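Local coordinates for protein particle-associated glycoside hydrolase (PDB 6C72) that is a phage tailspike that depolymerises the capsular polysaccharide of Acinetobacter baumannii, breaking down the host capsule during virus entry, probably by glycoside hydrolysis, at residues Asn61-Thr64 against Ser69-Arg72; Thr111-Cys116 against Gly126-Pro131; Tyr190-Asn195 against Asp227-Lys232. All blocks are in the same frame, centred on the assembly; numbering follows the deposited sequence.

Contact 1 of 3, residues Asn61-Thr64 against Ser69-Arg72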
loop_
_atom_site.group_PDB
_atom_site.type_symbol
_atom_site.label_atom_id
_atom_site.label_comp_id
_atom_site.label_asym_id
_atom_site.label_seq_id
_atom_site.Cartn_x
_atom_site.Cartn_y
_atom_site.Cartn_z
ATOM N N ASN A 61 -12.159 24.772 -50.466
ATOM C CA ASN A 61 -12.526 25.070 -49.086
ATOM C C ASN A 61 -13.133 26.461 -48.958
ATOM O O ASN A 61 -12.549 27.455 -49.403
ATOM C CB ASN A 61 -11.303 24.964 -48.184
ATOM C CG ASN A 61 -11.662 24.991 -46.719
ATOM O OD1 ASN A 61 -11.944 26.048 -46.158
ATOM N ND2 ASN A 61 -11.612 23.833 -46.078
ATOM N N THR A 62 -14.300 26.526 -48.308
ATOM C CA THR A 62 -14.994 27.775 -48.012
ATOM C C THR A 62 -15.255 27.941 -46.522
ATOM O O THR A 62 -16.073 28.774 -46.127
ATOM C CB THR A 62 -16.307 27.865 -48.783
ATOM O OG1 THR A 62 -17.175 26.796 -48.376
ATOM C CG2 THR A 62 -16.051 27.779 -50.269
ATOM N N ALA A 63 -14.581 27.163 -45.686
ATOM C CA ALA A 63 -14.749 27.313 -44.256
ATOM C C ALA A 63 -14.194 28.659 -43.809
ATOM O O ALA A 63 -13.418 29.312 -44.513
ATOM C CB ALA A 63 -14.040 26.182 -43.506
ATOM N N THR A 64 -14.571 29.060 -42.607
ATOM C CA THR A 64 -14.101 30.330 -42.089
ATOM C C THR A 64 -12.645 30.210 -41.665
ATOM O O THR A 64 -12.240 29.216 -41.052
ATOM C CB THR A 64 -14.965 30.774 -40.911
ATOM O OG1 THR A 64 -16.333 30.839 -41.335
ATOM C CG2 THR A 64 -14.516 32.142 -40.401
ATOM N N SER A 69 -6.479 26.020 -38.173
ATOM C CA SER A 69 -6.679 24.857 -39.027
ATOM C C SER A 69 -7.009 25.221 -40.470
ATOM O O SER A 69 -6.690 24.449 -41.384
ATOM C CB SER A 69 -7.800 23.978 -38.462
ATOM O OG SER A 69 -9.046 24.637 -38.544
ATOM N N VAL A 70 -7.634 26.376 -40.695
ATOM C CA VAL A 70 -8.052 26.808 -42.022
ATOM C C VAL A 70 -7.420 28.167 -42.295
ATOM O O VAL A 70 -7.752 29.154 -41.626
ATOM C CB VAL A 70 -9.582 26.885 -42.139
ATOM C CG1 VAL A 70 -9.994 27.452 -43.489
ATOM C CG2 VAL A 70 -10.191 25.515 -41.943
ATOM N N ILE A 71 -6.533 28.225 -43.286
ATOM C CA ILE A 71 -5.900 29.467 -43.713
ATOM C C ILE A 71 -6.469 29.800 -45.093
ATOM O O ILE A 71 -6.067 29.219 -46.109
ATOM C CB ILE A 71 -4.369 29.357 -43.733
ATOM C CG1 ILE A 71 -3.843 28.917 -42.361
ATOM C CG2 ILE A 71 -3.732 30.680 -44.138
ATOM C CD1 ILE A 71 -4.292 29.809 -41.201
ATOM N N ARG A 72 -7.425 30.723 -45.139
ATOM C CA ARG A 72 -8.082 31.053 -46.393
ATOM C C ARG A 72 -7.241 32.038 -47.196
ATOM O O ARG A 72 -6.692 33.002 -46.649
ATOM C CB ARG A 72 -9.471 31.639 -46.124
ATOM C CG ARG A 72 -10.477 30.640 -45.541
ATOM C CD ARG A 72 -10.963 29.668 -46.606
ATOM N NE ARG A 72 -11.466 30.383 -47.777
ATOM C CZ ARG A 72 -12.684 30.914 -47.866
ATOM N NH1 ARG A 72 -13.534 30.824 -46.856
ATOM N NH2 ARG A 72 -13.055 31.541 -48.969
#
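Arg72 sends its guanidinium group into the bend of the loop Asn61-Thr64, where NH1 donates to the carbonyl O of Ala63 at 2.8 Å with an N-H...O angle of 159°. The acceptor lies almost in the guanidinium plane, at its edge, whereas NH1 itself stands well above the plane of the Ala63 carbonyl. One face of the guanidinium is covered by the loop backbone: Asn61 O and Thr62 CA both sit over it, displaced toward the rim, and Asn61 O is 3.5 Å from Arg72 NE. The arginine reaches this position by folding rather than extending. Bent at both chi2 and chi3, the chain curls round Ala63 O, so that the same oxygen is also 3.2 Å from Arg72 CD. Arg72 NE has a further, weak hydrogen bond to Gly79 O.

Asn61 opens an Asx turn in the loop: its OD1 accepts from the backbone N of Ala63 at 2.9 Å, the donor lying out of the amide carbonyl plane. A chi1 of -169° places CG of Asn61 anti to the backbone N and turns OD1 toward the strand, where it meets Val70 CG1 at 3.6 Å. This loop follows strand 54-58 and leads into 70-72, an outermost strand of the small mixed sheet near the N-terminus.

The two branches of Val70 have different neighbours. CG1 packs against two oxygens, Asn61 OD1 and Thr64 O, while CG2 makes the apolar contact, approaching Ala63 CB at 4.2 Å. Ala80 of strand 80-83 touches the side chains of Asn61, Val70 and Arg72. The carboxylates of Asp65 and Asp66, in the linking loop, accept from the backbone nitrogens of Arg72 and Val70, respectively.

Contact 2 of 3, residues Thr111-Cys116 against Gly126-Pro131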
loop_
_atom_site.group_PDB
_atom_site.type_symbol
_atom_site.label_atom_id
_atom_site.label_comp_id
_atom_site.label_asym_id
_atom_site.label_seq_id
_atom_site.Cartn_x
_atom_site.Cartn_y
_atom_site.Cartn_z
ATOM N N THR A 111 -8.790 33.365 -26.650
ATOM C CA THR A 111 -9.443 32.779 -27.813
ATOM C C THR A 111 -8.501 31.859 -28.582
ATOM O O THR A 111 -8.903 30.772 -29.018
ATOM C CB THR A 111 -9.977 33.895 -28.711
ATOM O OG1 THR A 111 -10.955 34.654 -27.989
ATOM C CG2 THR A 111 -10.616 33.325 -29.968
ATOM N N ILE A 112 -7.231 32.254 -28.713
ATOM C CA ILE A 112 -6.282 31.456 -29.484
ATOM C C ILE A 112 -6.022 30.123 -28.801
ATOM O O ILE A 112 -6.065 29.067 -29.446
ATOM C CB ILE A 112 -4.975 32.235 -29.709
ATOM C CG1 ILE A 112 -5.208 33.396 -30.685
ATOM C CG2 ILE A 112 -3.862 31.301 -30.187
ATOM C CD1 ILE A 112 -4.055 34.351 -30.733
ATOM N N LEU A 113 -5.749 30.149 -27.487
ATOM C CA LEU A 113 -5.433 28.908 -26.777
ATOM C C LEU A 113 -6.628 27.969 -26.770
ATOM O O LEU A 113 -6.474 26.758 -26.960
ATOM C CB LEU A 113 -4.979 29.197 -25.343
ATOM C CG LEU A 113 -4.627 27.978 -24.477
ATOM C CD1 LEU A 113 -3.598 27.096 -25.164
ATOM C CD2 LEU A 113 -4.132 28.387 -23.083
ATOM N N GLN A 114 -7.834 28.518 -26.584
ATOM C CA GLN A 114 -9.033 27.691 -26.592
ATOM C C GLN A 114 -9.226 27.034 -27.948
ATOM O O GLN A 114 -9.717 25.904 -28.033
ATOM C CB GLN A 114 -10.256 28.528 -26.223
ATOM C CG GLN A 114 -11.475 27.676 -25.904
ATOM C CD GLN A 114 -11.238 26.769 -24.709
ATOM O OE1 GLN A 114 -10.995 27.242 -23.597
ATOM N NE2 GLN A 114 -11.273 25.461 -24.939
ATOM N N LYS A 115 -8.873 27.740 -29.023
ATOM C CA LYS A 115 -8.941 27.148 -30.355
ATOM C C LYS A 115 -8.033 25.932 -30.456
ATOM O O LYS A 115 -8.389 24.925 -31.082
ATOM C CB LYS A 115 -8.556 28.184 -31.405
ATOM C CG LYS A 115 -9.678 28.940 -31.995
ATOM C CD LYS A 115 -9.192 29.557 -33.302
ATOM C CE LYS A 115 -9.545 31.027 -33.410
ATOM N NZ LYS A 115 -10.988 31.157 -33.747
ATOM N N CYS A 116 -6.840 26.020 -29.869
ATOM C CA CYS A 116 -5.901 24.909 -29.934
ATOM C C CYS A 116 -6.434 23.694 -29.178
ATOM O O CYS A 116 -6.416 22.570 -29.694
ATOM C CB CYS A 116 -4.537 25.345 -29.382
ATOM S SG CYS A 116 -3.738 26.668 -30.356
ATOM N N GLY A 126 -4.429 14.740 -27.678
ATOM C CA GLY A 126 -2.997 14.871 -27.751
ATOM C C GLY A 126 -2.487 15.975 -26.848
ATOM O O GLY A 126 -2.928 16.121 -25.699
ATOM N N VAL A 127 -1.565 16.778 -27.363
ATOM C CA VAL A 127 -0.888 17.783 -26.558
ATOM C C VAL A 127 -0.972 19.132 -27.257
ATOM O O VAL A 127 -0.708 19.232 -28.462
ATOM C CB VAL A 127 0.579 17.399 -26.296
ATOM C CG1 VAL A 127 1.303 18.544 -25.628
ATOM C CG2 VAL A 127 0.643 16.142 -25.423
ATOM N N VAL A 128 -1.341 20.160 -26.502
ATOM C CA VAL A 128 -1.152 21.546 -26.905
ATOM C C VAL A 128 0.108 22.036 -26.211
ATOM O O VAL A 128 0.153 22.130 -24.974
ATOM C CB VAL A 128 -2.356 22.425 -26.557
ATOM C CG1 VAL A 128 -1.979 23.878 -26.776
ATOM C CG2 VAL A 128 -3.561 22.030 -27.404
ATOM N N GLN A 129 1.144 22.298 -27.005
ATOM C CA GLN A 129 2.430 22.756 -26.499
ATOM C C GLN A 129 2.405 24.273 -26.369
ATOM O O GLN A 129 2.036 24.977 -27.318
ATOM C CB GLN A 129 3.557 22.320 -27.438
ATOM C CG GLN A 129 4.939 22.763 -27.012
ATOM C CD GLN A 129 5.427 22.036 -25.759
ATOM O OE1 GLN A 129 5.364 20.802 -25.672
ATOM N NE2 GLN A 129 5.915 22.798 -24.782
ATOM N N LEU A 130 2.745 24.756 -25.216
ATOM C CA LEU A 130 2.910 26.188 -25.040
ATOM C C LEU A 130 4.384 26.547 -25.133
ATOM O O LEU A 130 5.241 25.749 -24.756
ATOM C CB LEU A 130 2.374 26.663 -23.689
ATOM C CG LEU A 130 0.894 26.395 -23.465
ATOM C CD1 LEU A 130 0.432 26.932 -22.123
ATOM C CD2 LEU A 130 0.074 26.973 -24.620
ATOM N N PRO A 131 4.733 27.712 -25.652
ATOM C CA PRO A 131 6.135 28.133 -25.668
ATOM C C PRO A 131 6.516 28.718 -24.312
ATOM O O PRO A 131 5.709 28.830 -23.406
ATOM C CB PRO A 131 6.153 29.209 -26.757
ATOM C CG PRO A 131 4.817 29.859 -26.598
ATOM C CD PRO A 131 3.852 28.736 -26.240
#
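Leu113 and Leu130 meet methyl to methyl, CD1 of the helix residue lying 3.7 Å from CD2 of the other, with the two side chains crossing at about a right angle. The same Leu113 CD1 is 3.9 Å from Val128 CG1, so a single methyl touches both Val128 and Leu130. Leu113 gets there through its torsions: CG is anti to the backbone N (chi1 179°), and the CA-CB bond is not directed at the strand, but the branch beyond it swings across to Val128 and Leu130.

One helical turn on, Cys116 faces Val128 more directly. Its CB is 3.9 Å from Val128 CG1, and the other valine methyl, CG2, rests 3.7 Å from the carbonyl O of Cys116. The two branches of Val128 thus divide the work, CG1 fitting between Leu113 and Cys116 while CG2 lies against the helix backbone. All four residues are buried, and the interface between the segments is wholly apolar in its side-chain contacts.

The solvent side of the helix is different in character. Thr111 is exposed and Lys115 partly so, and neither approaches the strand. Gln114 lies on a flank that reaches strand 133-140: OE1 accepts from the backbone N of Met140, and NE2 bonds to Asp118 on the next turn.

Helix 110-122 lies in the chain between the parallel strands 89-91 and 126-129, at the start of the parallel-strand array, consistent with the beta-helix fold of phage tailspikes. It packs on the side of 126-129 from which Val128 projects. Leu90 of the first strand touches Cys116, Ala137 and Ala139 of strand 133-140 touch Leu113, and strand 145-148 continues the layer with Val145 against Val128 and Val147 against Leu130.

Contact 3 of 3, residues Tyr190-Asn195 against Asp227-Lys232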
loop_
_atom_site.group_PDB
_atom_site.type_symbol
_atom_site.label_atom_id
_atom_site.label_comp_id
_atom_site.label_asym_id
_atom_site.label_seq_id
_atom_site.Cartn_x
_atom_site.Cartn_y
_atom_site.Cartn_z
ATOM N N TYR A 190 -7.314 27.177 -15.722
ATOM C CA TYR A 190 -7.543 25.910 -16.413
ATOM C C TYR A 190 -8.756 25.218 -15.787
ATOM O O TYR A 190 -8.660 24.639 -14.701
ATOM C CB TYR A 190 -6.300 25.031 -16.319
ATOM C CG TYR A 190 -6.218 23.914 -17.336
ATOM C CD1 TYR A 190 -6.894 23.994 -18.556
ATOM C CD2 TYR A 190 -5.466 22.759 -17.065
ATOM C CE1 TYR A 190 -6.800 22.973 -19.492
ATOM C CE2 TYR A 190 -5.374 21.719 -17.989
ATOM C CZ TYR A 190 -6.037 21.834 -19.199
ATOM O OH TYR A 190 -5.939 20.811 -20.116
ATOM N N LEU A 191 -9.895 25.268 -16.462
ATOM C CA LEU A 191 -11.125 24.645 -15.986
ATOM C C LEU A 191 -11.318 23.284 -16.645
ATOM O O LEU A 191 -11.282 23.168 -17.873
ATOM C CB LEU A 191 -12.329 25.544 -16.266
ATOM C CG LEU A 191 -13.718 24.985 -15.943
ATOM C CD1 LEU A 191 -13.899 24.750 -14.450
ATOM C CD2 LEU A 191 -14.803 25.894 -16.508
ATOM N N VAL A 192 -11.509 22.255 -15.834
ATOM C CA VAL A 192 -11.788 20.937 -16.388
ATOM C C VAL A 192 -13.263 20.631 -16.156
ATOM O O VAL A 192 -13.626 20.157 -15.072
ATOM C CB VAL A 192 -10.894 19.861 -15.769
ATOM C CG1 VAL A 192 -11.049 18.575 -16.538
ATOM C CG2 VAL A 192 -9.434 20.326 -15.733
ATOM N N PRO A 193 -14.133 20.871 -17.141
ATOM C CA PRO A 193 -15.576 20.701 -16.931
ATOM C C PRO A 193 -15.924 19.263 -16.595
ATOM O O PRO A 193 -15.139 18.339 -16.811
ATOM C CB PRO A 193 -16.195 21.094 -18.281
ATOM C CG PRO A 193 -15.171 21.865 -18.970
ATOM C CD PRO A 193 -13.828 21.325 -18.504
ATOM N N GLU A 194 -17.142 19.085 -16.086
ATOM C CA GLU A 194 -17.663 17.741 -15.892
ATOM C C GLU A 194 -17.724 17.019 -17.233
ATOM O O GLU A 194 -17.868 17.638 -18.290
ATOM C CB GLU A 194 -19.040 17.779 -15.224
ATOM C CG GLU A 194 -20.132 18.482 -16.041
ATOM C CD GLU A 194 -20.177 19.981 -15.805
ATOM O OE1 GLU A 194 -19.156 20.527 -15.318
ATOM O OE2 GLU A 194 -21.229 20.600 -16.106
ATOM N N ASN A 195 -17.560 15.700 -17.184
ATOM C CA ASN A 195 -17.524 14.810 -18.339
ATOM C C ASN A 195 -16.316 15.029 -19.248
ATOM O O ASN A 195 -16.251 14.426 -20.327
ATOM C CB ASN A 195 -18.815 14.880 -19.163
ATOM C CG ASN A 195 -19.949 14.139 -18.497
ATOM O OD1 ASN A 195 -19.736 13.073 -17.911
ATOM N ND2 ASN A 195 -21.163 14.677 -18.593
ATOM N N ASP A 227 -12.824 14.169 -14.917
ATOM C CA ASP A 227 -12.390 12.858 -14.463
ATOM C C ASP A 227 -11.026 12.517 -15.051
ATOM O O ASP A 227 -10.715 12.896 -16.179
ATOM C CB ASP A 227 -13.423 11.799 -14.879
ATOM C CG ASP A 227 -13.164 10.460 -14.263
ATOM O OD1 ASP A 227 -13.300 10.315 -13.020
ATOM O OD2 ASP A 227 -12.790 9.548 -15.040
ATOM N N SER A 228 -10.219 11.795 -14.271
ATOM C CA SER A 228 -8.906 11.284 -14.697
ATOM C C SER A 228 -8.004 12.395 -15.246
ATOM O O SER A 228 -7.484 12.325 -16.359
ATOM C CB SER A 228 -9.047 10.156 -15.718
ATOM O OG SER A 228 -9.700 9.037 -15.149
ATOM N N PHE A 229 -7.807 13.415 -14.427
ATOM C CA PHE A 229 -6.875 14.486 -14.727
ATOM C C PHE A 229 -5.480 14.102 -14.235
ATOM O O PHE A 229 -5.334 13.342 -13.268
ATOM C CB PHE A 229 -7.329 15.776 -14.053
ATOM C CG PHE A 229 -6.544 16.983 -14.457
ATOM C CD1 PHE A 229 -6.871 17.693 -15.607
ATOM C CD2 PHE A 229 -5.453 17.393 -13.690
ATOM C CE1 PHE A 229 -6.137 18.819 -15.976
ATOM C CE2 PHE A 229 -4.713 18.502 -14.047
ATOM C CZ PHE A 229 -5.055 19.226 -15.192
ATOM N N THR A 230 -4.455 14.611 -14.924
ATOM C CA THR A 230 -3.064 14.311 -14.591
ATOM C C THR A 230 -2.201 15.565 -14.700
ATOM O O THR A 230 -2.250 16.266 -15.716
ATOM C CB THR A 230 -2.515 13.220 -15.521
ATOM O OG1 THR A 230 -3.333 12.037 -15.414
ATOM C CG2 THR A 230 -1.072 12.903 -15.184
ATOM N N ALA A 231 -1.380 15.828 -13.678
ATOM C CA ALA A 231 -0.461 16.960 -13.700
ATOM C C ALA A 231 0.917 16.523 -13.227
ATOM O O ALA A 231 1.040 15.789 -12.236
ATOM C CB ALA A 231 -0.961 18.123 -12.832
ATOM N N LYS A 232 1.948 16.968 -13.952
ATOM C CA LYS A 232 3.339 16.674 -13.624
ATOM C C LYS A 232 4.196 17.917 -13.826
ATOM O O LYS A 232 4.048 18.621 -14.829
ATOM C CB LYS A 232 3.885 15.533 -14.485
ATOM C CG LYS A 232 3.234 14.214 -14.185
ATOM C CD LYS A 232 3.571 13.159 -15.216
ATOM C CE LYS A 232 2.917 11.819 -14.852
ATOM N NZ LYS A 232 3.724 10.660 -15.356
#
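The backbones of Tyr190-Asn195 and Asp227-Lys232 are not paired with each other; their nearest alpha carbons, those of Val192 and Phe229, are 8.3 Å apart, and the gap is bridged by side chains. Phe229 carries most of the contact. Its CE1 atom is 3.6 Å from Tyr190 CE2 and equally close, at 3.6 Å, to Val192 CG2, so one corner of the ring fits between the tyrosine and the valine. Tyr190 CE2 comes in at the edge of the phenylalanine ring, close to its plane, but the pair as a whole is oblique, with ring centroids 5.9 Å apart and planes inclined at 63°. Val192 CG2 also meets Phe229 CD1 at 3.7 Å. Both aromatic residues hold CG anti to the backbone N (chi1 -161° for Tyr190, -172° for Phe229), which extends each ring from its own chain into the shared interior. The hydroxyl of the buried Tyr190 hydrogen-bonds to the carbonyl O of Gly200.

At the other end the environment becomes polar and intersubunit: Glu194 OE2 forms a salt bridge with Lys249 and also accepts from the backbone nitrogens of Val170 and Gln171 of a second subunit.

Inward packing of apolar side chains from successive strands is consistent with a right-handed parallel beta-helix, the fold usual in phage tailspikes. The chain turns a corner at Tyr190, and strand 188-192 lies between 133-140 and 220-224. Val201 of strand 200-202 touches both aromatic rings, while Ile222 and Ile224 of 220-224 pack on Phe229.

In the fold
The three contacts follow one another along the chain, each closing before the next opens, and all lie on the same side of the chain's centre. Contact 1 belongs to the small mixed sheet near the N-terminus, ahead of the parallel strands. Contact 2, centred about 19 Å away, lies where those strands begin, with helix 110-122 covering the first of them. Contact 3, among later strands of the same parallel array, lies about 15 Å from contact 2 and about 31 Å from contact 1, centre to centre. No two contacts touch. The series thus runs from a surface loop into the interior of the elongated body, with residues of contact 3's own segments also meeting a second subunit of the trimer.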